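Local coordinates for substrate-binding protein (Synechococcus sp., PDB 6WPN) that probably binds a sugar or oligosaccharide in the periplasm, as the substrate-binding component of an uptake system in a marine cyanobacterium, at residues Asp86-Asn91 / Ala303-Ser308; Val143-Val148 / Gln285-Gly290. All blocks are in the same frame, centred on the assembly; numbering follows the deposited sequence.

Contact 1 (Asp86-Asn91 / Ala303-Ser308); sequences DVVNLN and AVPRQS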
ATOM      1  N   ASP A  86      -2.170  13.116  19.312  1.00 58.17           N
ATOM      2  CA  ASP A  86      -3.350  12.442  19.834  1.00 65.37           C
ATOM      3  C   ASP A  86      -3.910  11.388  18.885  1.00 53.71           C
ATOM      4  O   ASP A  86      -4.344  10.323  19.339  1.00 56.98           O
ATOM      5  CB  ASP A  86      -4.419  13.483  20.175  1.00 75.15           C
ATOM      6  CG  ASP A  86      -3.934  14.489  21.211  1.00 80.60           C
ATOM      7  OD1 ASP A  86      -3.704  15.661  20.848  1.00 86.40           O
ATOM      8  OD2 ASP A  86      -3.752  14.098  22.383  1.00 83.35           O
ATOM      9  N   VAL A  87      -3.894  11.647  17.579  1.00 46.58           N
ATOM     10  CA  VAL A  87      -4.297  10.671  16.571  1.00 48.16           C
ATOM     11  C   VAL A  87      -3.184  10.563  15.543  1.00 46.25           C
ATOM     12  O   VAL A  87      -2.745  11.576  14.988  1.00 59.25           O
ATOM     13  CB  VAL A  87      -5.623  11.048  15.878  1.00 46.81           C
ATOM     14  CG1 VAL A  87      -5.977  10.009  14.836  1.00 48.79           C
ATOM     15  CG2 VAL A  87      -6.750  11.181  16.888  1.00 48.83           C
ATOM     16  N   VAL A  88      -2.729   9.342  15.288  1.00 49.29           N
ATOM     17  CA  VAL A  88      -1.641   9.099  14.355  1.00 55.65           C
ATOM     18  C   VAL A  88      -2.134   8.158  13.268  1.00 47.61           C
ATOM     19  O   VAL A  88      -2.812   7.164  13.550  1.00 48.25           O
ATOM     20  CB  VAL A  88      -0.399   8.513  15.056  1.00 52.66           C
ATOM     21  CG1 VAL A  88       0.758   8.407  14.080  1.00 60.24           C
ATOM     22  CG2 VAL A  88      -0.012   9.374  16.224  1.00 60.30           C
ATOM     23  N   ASN A  89      -1.770   8.468  12.029  1.00 51.08           N
ATOM     24  CA  ASN A  89      -2.135   7.666  10.870  1.00 60.01           C
ATOM     25  C   ASN A  89      -1.081   6.585  10.652  1.00 59.14           C
ATOM     26  O   ASN A  89       0.099   6.894  10.455  1.00 50.49           O
ATOM     27  CB  ASN A  89      -2.267   8.562   9.639  1.00 64.45           C
ATOM     28  CG  ASN A  89      -2.589   7.793   8.389  1.00 63.05           C
ATOM     29  OD1 ASN A  89      -2.146   8.158   7.305  1.00 73.57           O
ATOM     30  ND2 ASN A  89      -3.370   6.728   8.525  1.00 63.94           N
ATOM     31  N   LEU A  90      -1.505   5.323  10.686  1.00 57.87           N
ATOM     32  CA  LEU A  90      -0.583   4.203  10.597  1.00 55.94           C
ATOM     33  C   LEU A  90      -1.069   3.214   9.547  1.00 54.93           C
ATOM     34  O   LEU A  90      -2.176   3.324   9.016  1.00 60.77           O
ATOM     35  CB  LEU A  90      -0.446   3.485  11.948  1.00 52.80           C
ATOM     36  CG  LEU A  90       0.047   4.284  13.153  1.00 51.33           C
ATOM     37  CD1 LEU A  90       0.220   3.359  14.345  1.00 56.70           C
ATOM     38  CD2 LEU A  90       1.336   5.004  12.836  1.00 55.48           C
ATOM     39  N   ASN A  91      -0.217   2.236   9.260  1.00 56.71           N
ATOM     40  CA  ASN A  91      -0.521   1.076   8.442  1.00 70.16           C
ATOM     41  C   ASN A  91      -0.212  -0.176   9.256  1.00 75.68           C
ATOM     42  O   ASN A  91       0.517  -0.106  10.253  1.00 75.89           O
ATOM     43  CB  ASN A  91       0.277   1.073   7.127  1.00 71.33           C
ATOM     44  CG  ASN A  91       1.752   0.838   7.332  1.00 75.48           C
ATOM     45  OD1 ASN A  91       2.310   1.177   8.370  1.00 82.33           O
ATOM     46  ND2 ASN A  91       2.397   0.244   6.334  1.00 82.15           N
ATOM     47  N   ALA A 303      -4.563   5.709  14.995  1.00 48.61           N
ATOM     48  CA  ALA A 303      -4.268   5.180  16.319  1.00 43.43           C
ATOM     49  C   ALA A 303      -4.091   6.319  17.315  1.00 53.78           C
ATOM     50  O   ALA A 303      -3.811   7.463  16.942  1.00 59.65           O
ATOM     51  CB  ALA A 303      -3.016   4.294  16.303  1.00 43.35           C
ATOM     52  N   VAL A 304      -4.252   5.988  18.595  1.00 49.06           N
ATOM     53  CA  VAL A 304      -4.129   6.953  19.685  1.00 54.38           C
ATOM     54  C   VAL A 304      -2.955   6.565  20.582  1.00 56.21           C
ATOM     55  O   VAL A 304      -3.037   5.568  21.317  1.00 57.40           O
ATOM     56  CB  VAL A 304      -5.434   7.041  20.496  1.00 54.69           C
ATOM     57  CG1 VAL A 304      -5.303   8.082  21.607  1.00 61.90           C
ATOM     58  CG2 VAL A 304      -6.605   7.358  19.587  1.00 46.36           C
ATOM     59  N   PRO A 305      -1.861   7.326  20.570  1.00 56.70           N
ATOM     60  CA  PRO A 305      -0.714   6.994  21.427  1.00 49.81           C
ATOM     61  C   PRO A 305      -1.098   6.958  22.898  1.00 57.74           C
ATOM     62  O   PRO A 305      -1.949   7.723  23.357  1.00 64.30           O
ATOM     63  CB  PRO A 305       0.277   8.124  21.133  1.00 48.91           C
ATOM     64  CG  PRO A 305      -0.079   8.560  19.740  1.00 51.71           C
ATOM     65  CD  PRO A 305      -1.574   8.460  19.675  1.00 54.35           C
ATOM     66  N   ARG A 306      -0.470   6.041  23.640  1.00 67.70           N
ATOM     67  CA  ARG A 306      -0.784   5.911  25.059  1.00 76.10           C
ATOM     68  C   ARG A 306      -0.396   7.159  25.840  1.00 79.55           C
ATOM     69  O   ARG A 306      -1.013   7.462  26.867  1.00 84.77           O
ATOM     70  CB  ARG A 306      -0.097   4.680  25.653  1.00 79.54           C
ATOM     71  CG  ARG A 306      -0.956   3.421  25.642  1.00 83.73           C
ATOM     72  CD  ARG A 306      -0.459   2.399  26.655  1.00 84.16           C
ATOM     73  NE  ARG A 306      -0.394   2.970  27.997  1.00 92.05           N
ATOM     74  CZ  ARG A 306      -0.029   2.299  29.085  1.00 93.60           C
ATOM     75  NH1 ARG A 306       0.307   1.019  29.003  1.00 96.78           N
ATOM     76  NH2 ARG A 306      -0.001   2.912  30.261  1.00 90.99           N
ATOM     77  N   GLN A 307       0.614   7.897  25.374  1.00 73.31           N
ATOM     78  CA  GLN A 307       0.986   9.141  26.038  1.00 80.48           C
ATOM     79  C   GLN A 307      -0.051  10.241  25.868  1.00 75.43           C
ATOM     80  O   GLN A 307       0.050  11.264  26.552  1.00 75.11           O
ATOM     81  CB  GLN A 307       2.339   9.642  25.527  1.00 90.53           C
ATOM     82  CG  GLN A 307       3.539   9.113  26.297  1.00101.95           C
ATOM     83  CD  GLN A 307       3.792   7.637  26.061  1.00108.15           C
ATOM     84  OE1 GLN A 307       3.467   7.098  25.000  1.00112.35           O
ATOM     85  NE2 GLN A 307       4.375   6.973  27.055  1.00104.81           N
ATOM     86  N   SER A 308      -1.023  10.072  24.975  1.00 75.01           N
ATOM     87  CA  SER A 308      -2.029  11.107  24.770  1.00 76.22           C
ATOM     88  C   SER A 308      -2.818  11.351  26.051  1.00 84.62           C
ATOM     89  O   SER A 308      -3.353  10.416  26.654  1.00 94.13           O
ATOM     90  CB  SER A 308      -2.971  10.715  23.635  1.00 62.49           C
ATOM     91  OG  SER A 308      -4.029  11.648  23.520  1.00 58.67           O
TER
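Val88 and Ala303 pair backbone to backbone where strand 87-90 runs antiparallel to the end of strand 295-303. Val88 N reaches Ala303 O at 2.7 Å, and the return bond from Ala303 N to Val88 O is just as short. The packing is close on the face that carries Val88 and Ala303: Val88 CG2, placed beside its own backbone N with CG1 anti to it (chi1 -174°), meets Pro305 CG at 3.6 Å, and the Leu90 CD1 methyl rests against Ala303 CB at 3.9 Å. On its other edge strand 87-90 runs parallel to strand 30-35, so it lies between strands 30-35 and 295-303, and this is an antiparallel seam of a mixed sheet in the solute-binding-protein fold. From Pro305 to Ser308 the chain makes a type I beta turn, and here the contact gives way to solvent, with Arg306 and Gln307 standing exposed. Ser308 brings it back: its OG donates to the anti lone pair of Asp86 OD2 at 2.7 Å, while Asp86 OD1 accepts from Gln31 N. With an alanine here in place of Asp86 both carboxylate oxygens are gone, which would probably leave Ser308 OG and Gln31 N without these acceptors and the returning turn less firmly held.

Contact 2 (Val143-Val148 / Gln285-Gly290); sequences VRLSLV and QPPLTG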
ATOM      1  N   VAL A 143      -6.881  -0.526  -3.326  1.00 48.03           N
ATOM      2  CA  VAL A 143      -6.570  -1.714  -4.108  1.00 47.28           C
ATOM      3  C   VAL A 143      -5.924  -1.224  -5.396  1.00 43.90           C
ATOM      4  O   VAL A 143      -6.589  -0.598  -6.231  1.00 50.14           O
ATOM      5  CB  VAL A 143      -7.819  -2.556  -4.391  1.00 43.05           C
ATOM      6  CG1 VAL A 143      -7.455  -3.771  -5.222  1.00 47.23           C
ATOM      7  CG2 VAL A 143      -8.482  -2.967  -3.083  1.00 43.15           C
ATOM      8  N   ARG A 144      -4.637  -1.501  -5.570  1.00 39.45           N
ATOM      9  CA  ARG A 144      -3.929  -1.062  -6.766  1.00 47.14           C
ATOM     10  C   ARG A 144      -4.229  -1.977  -7.947  1.00 45.27           C
ATOM     11  O   ARG A 144      -4.302  -3.201  -7.806  1.00 47.09           O
ATOM     12  CB  ARG A 144      -2.424  -0.984  -6.517  1.00 51.01           C
ATOM     13  CG  ARG A 144      -1.742  -2.303  -6.289  1.00 58.99           C
ATOM     14  CD  ARG A 144      -0.246  -2.109  -6.148  1.00 64.17           C
ATOM     15  NE  ARG A 144       0.401  -3.366  -5.801  1.00 77.28           N
ATOM     16  CZ  ARG A 144       0.668  -3.749  -4.557  1.00 84.68           C
ATOM     17  NH1 ARG A 144       0.358  -2.958  -3.536  1.00 87.00           N
ATOM     18  NH2 ARG A 144       1.256  -4.918  -4.333  1.00 89.50           N
ATOM     19  N   LEU A 145      -4.444  -1.371  -9.107  1.00 42.23           N
ATOM     20  CA  LEU A 145      -4.742  -2.098 -10.328  1.00 42.17           C
ATOM     21  C   LEU A 145      -3.509  -2.159 -11.226  1.00 42.54           C
ATOM     22  O   LEU A 145      -2.431  -1.661 -10.895  1.00 44.71           O
ATOM     23  CB  LEU A 145      -5.912  -1.440 -11.056  1.00 43.22           C
ATOM     24  CG  LEU A 145      -7.149  -1.137 -10.208  1.00 45.56           C
ATOM     25  CD1 LEU A 145      -8.100  -0.248 -10.983  1.00 37.38           C
ATOM     26  CD2 LEU A 145      -7.835  -2.417  -9.764  1.00 38.34           C
ATOM     27  N   SER A 146      -3.671  -2.801 -12.381  1.00 44.80           N
ATOM     28  CA  SER A 146      -2.666  -2.799 -13.439  1.00 42.04           C
ATOM     29  C   SER A 146      -3.096  -1.790 -14.497  1.00 35.15           C
ATOM     30  O   SER A 146      -4.077  -2.016 -15.209  1.00 35.42           O
ATOM     31  CB  SER A 146      -2.494  -4.188 -14.052  1.00 39.67           C
ATOM     32  OG  SER A 146      -1.910  -5.091 -13.132  1.00 45.51           O
ATOM     33  N   LEU A 147      -2.401  -0.658 -14.565  1.00 34.84           N
ATOM     34  CA  LEU A 147      -2.616   0.296 -15.649  1.00 34.80           C
ATOM     35  C   LEU A 147      -1.805  -0.146 -16.863  1.00 34.80           C
ATOM     36  O   LEU A 147      -0.571  -0.130 -16.832  1.00 34.93           O
ATOM     37  CB  LEU A 147      -2.238   1.704 -15.203  1.00 36.34           C
ATOM     38  CG  LEU A 147      -2.987   2.199 -13.963  1.00 44.07           C
ATOM     39  CD1 LEU A 147      -2.612   3.639 -13.637  1.00 39.12           C
ATOM     40  CD2 LEU A 147      -4.490   2.063 -14.145  1.00 35.41           C
ATOM     41  N   VAL A 148      -2.488  -0.570 -17.925  1.00 37.48           N
ATOM     42  CA  VAL A 148      -1.845  -1.203 -19.073  1.00 41.79           C
ATOM     43  C   VAL A 148      -1.861  -0.246 -20.257  1.00 41.28           C
ATOM     44  O   VAL A 148      -2.926   0.234 -20.667  1.00 43.04           O
ATOM     45  CB  VAL A 148      -2.536  -2.528 -19.430  1.00 40.86           C
ATOM     46  CG1 VAL A 148      -1.989  -3.082 -20.729  1.00 40.14           C
ATOM     47  CG2 VAL A 148      -2.348  -3.520 -18.299  1.00 41.91           C
ATOM     48  N   GLN A 285      -6.761  -2.748 -15.399  1.00 39.81           N
ATOM     49  CA  GLN A 285      -6.813  -4.202 -15.421  1.00 48.05           C
ATOM     50  C   GLN A 285      -6.588  -4.731 -14.013  1.00 46.93           C
ATOM     51  O   GLN A 285      -6.087  -4.008 -13.146  1.00 41.61           O
ATOM     52  CB  GLN A 285      -5.764  -4.787 -16.381  1.00 48.80           C
ATOM     53  CG  GLN A 285      -5.991  -4.441 -17.847  1.00 58.12           C
ATOM     54  CD  GLN A 285      -7.236  -5.088 -18.425  1.00 69.95           C
ATOM     55  OE1 GLN A 285      -7.604  -6.201 -18.054  1.00 79.88           O
ATOM     56  NE2 GLN A 285      -7.898  -4.387 -19.339  1.00 75.54           N
ATOM     57  N   PRO A 286      -6.971  -5.980 -13.749  1.00 46.45           N
ATOM     58  CA  PRO A 286      -6.752  -6.539 -12.418  1.00 44.57           C
ATOM     59  C   PRO A 286      -5.277  -6.567 -12.081  1.00 48.71           C
ATOM     60  O   PRO A 286      -4.418  -6.710 -12.972  1.00 49.69           O
ATOM     61  CB  PRO A 286      -7.328  -7.958 -12.535  1.00 39.78           C
ATOM     62  CG  PRO A 286      -8.337  -7.862 -13.622  1.00 39.45           C
ATOM     63  CD  PRO A 286      -7.784  -6.871 -14.599  1.00 36.37           C
ATOM     64  N   PRO A 287      -4.930  -6.439 -10.803  1.00 40.76           N
ATOM     65  CA  PRO A 287      -3.517  -6.476 -10.419  1.00 41.13           C
ATOM     66  C   PRO A 287      -2.940  -7.866 -10.614  1.00 42.61           C
ATOM     67  O   PRO A 287      -3.659  -8.864 -10.702  1.00 44.29           O
ATOM     68  CB  PRO A 287      -3.539  -6.095  -8.936  1.00 41.55           C
ATOM     69  CG  PRO A 287      -4.891  -6.545  -8.471  1.00 43.27           C
ATOM     70  CD  PRO A 287      -5.818  -6.314  -9.635  1.00 36.46           C
ATOM     71  N   LEU A 288      -1.613  -7.921 -10.692  1.00 39.64           N
ATOM     72  CA  LEU A 288      -0.954  -9.211 -10.791  1.00 37.28           C
ATOM     73  C   LEU A 288      -1.107  -9.957  -9.474  1.00 38.71           C
ATOM     74  O   LEU A 288      -1.022  -9.365  -8.393  1.00 45.49           O
ATOM     75  CB  LEU A 288       0.524  -9.038 -11.138  1.00 43.26           C
ATOM     76  CG  LEU A 288       0.811  -8.554 -12.561  1.00 40.55           C
ATOM     77  CD1 LEU A 288       2.166  -7.878 -12.657  1.00 39.51           C
ATOM     78  CD2 LEU A 288       0.721  -9.737 -13.513  1.00 32.08           C
ATOM     79  N   THR A 289      -1.388 -11.254  -9.567  1.00 41.11           N
ATOM     80  CA  THR A 289      -1.491 -12.108  -8.394  1.00 44.93           C
ATOM     81  C   THR A 289      -0.716 -13.394  -8.641  1.00 50.27           C
ATOM     82  O   THR A 289      -0.185 -13.635  -9.730  1.00 45.48           O
ATOM     83  CB  THR A 289      -2.950 -12.448  -8.059  1.00 51.60           C
ATOM     84  OG1 THR A 289      -3.434 -13.418  -8.994  1.00 55.43           O
ATOM     85  CG2 THR A 289      -3.834 -11.199  -8.118  1.00 50.75           C
ATOM     86  N   GLY A 290      -0.682 -14.244  -7.620  1.00 52.02           N
ATOM     87  CA  GLY A 290      -0.155 -15.580  -7.751  1.00 44.31           C
ATOM     88  C   GLY A 290      -1.276 -16.536  -8.093  1.00 54.31           C
ATOM     89  O   GLY A 290      -2.414 -16.136  -8.355  1.00 50.76           O
TER
HETATM   90  O   HOH W   1      -0.515  -5.079 -10.951  1.00 42.89           O
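The backbones meet as an antiparallel hydrogen-bonded pair at Ser146 and Gln285, then part, the end-to-end directions of 144-148 and 285-288 lying 113° apart. Ser146 N bonds to Gln285 O at 2.8 Å; the return bond from Gln285 N to Ser146 O is weak. The serine side chain works just past this pair. With OG turned beside its own backbone N (chi1 -68°), the hydroxyl lies 3.0 Å from Pro286 O and 2.6 Å from a water that accepts from Leu288 N, so the water joins the strand to the departing loop. Pro287 sets CB and CG against Arg144 O, CB at 3.2 Å, while the guanidinium of Arg144 forms a salt bridge with Glu198. At the other end Val148 CG2 touches Gln285 CG at 3.8 Å, and the glutamine chain bends at chi2 to carry its amide away. Leu145 CB closes on Gln285 O, with its side chain packed against helix 359-374. Strand 137-149 lies here between strands 260-263 and 282-285 of a mixed sheet. At Gln285 the chain leaves the latter strand in a loop that opens with two prolines and leads to strand 295-303, within the solute-binding-protein fold.

In the fold
Contacts 1 and 2 lie on opposite sides of the chain's centre, their centres about 32 Å apart, yet both belong to one mixed sheet, and contact 2 is nested in the chain between the two segments of contact 1. Strand 295-303 links them: its end forms contact 1, and it also pairs with strand 137-149 of contact 2. Each holds a single antiparallel bridge at the point where a strand runs out into a loop. Contact 1 is buried throughout its touching residues, with aliphatic packing and a carboxylate-hydroxyl bond; contact 2 is only partly buried, and adds to its backbone pair a water-linked hydroxyl and proline against a backbone carbonyl.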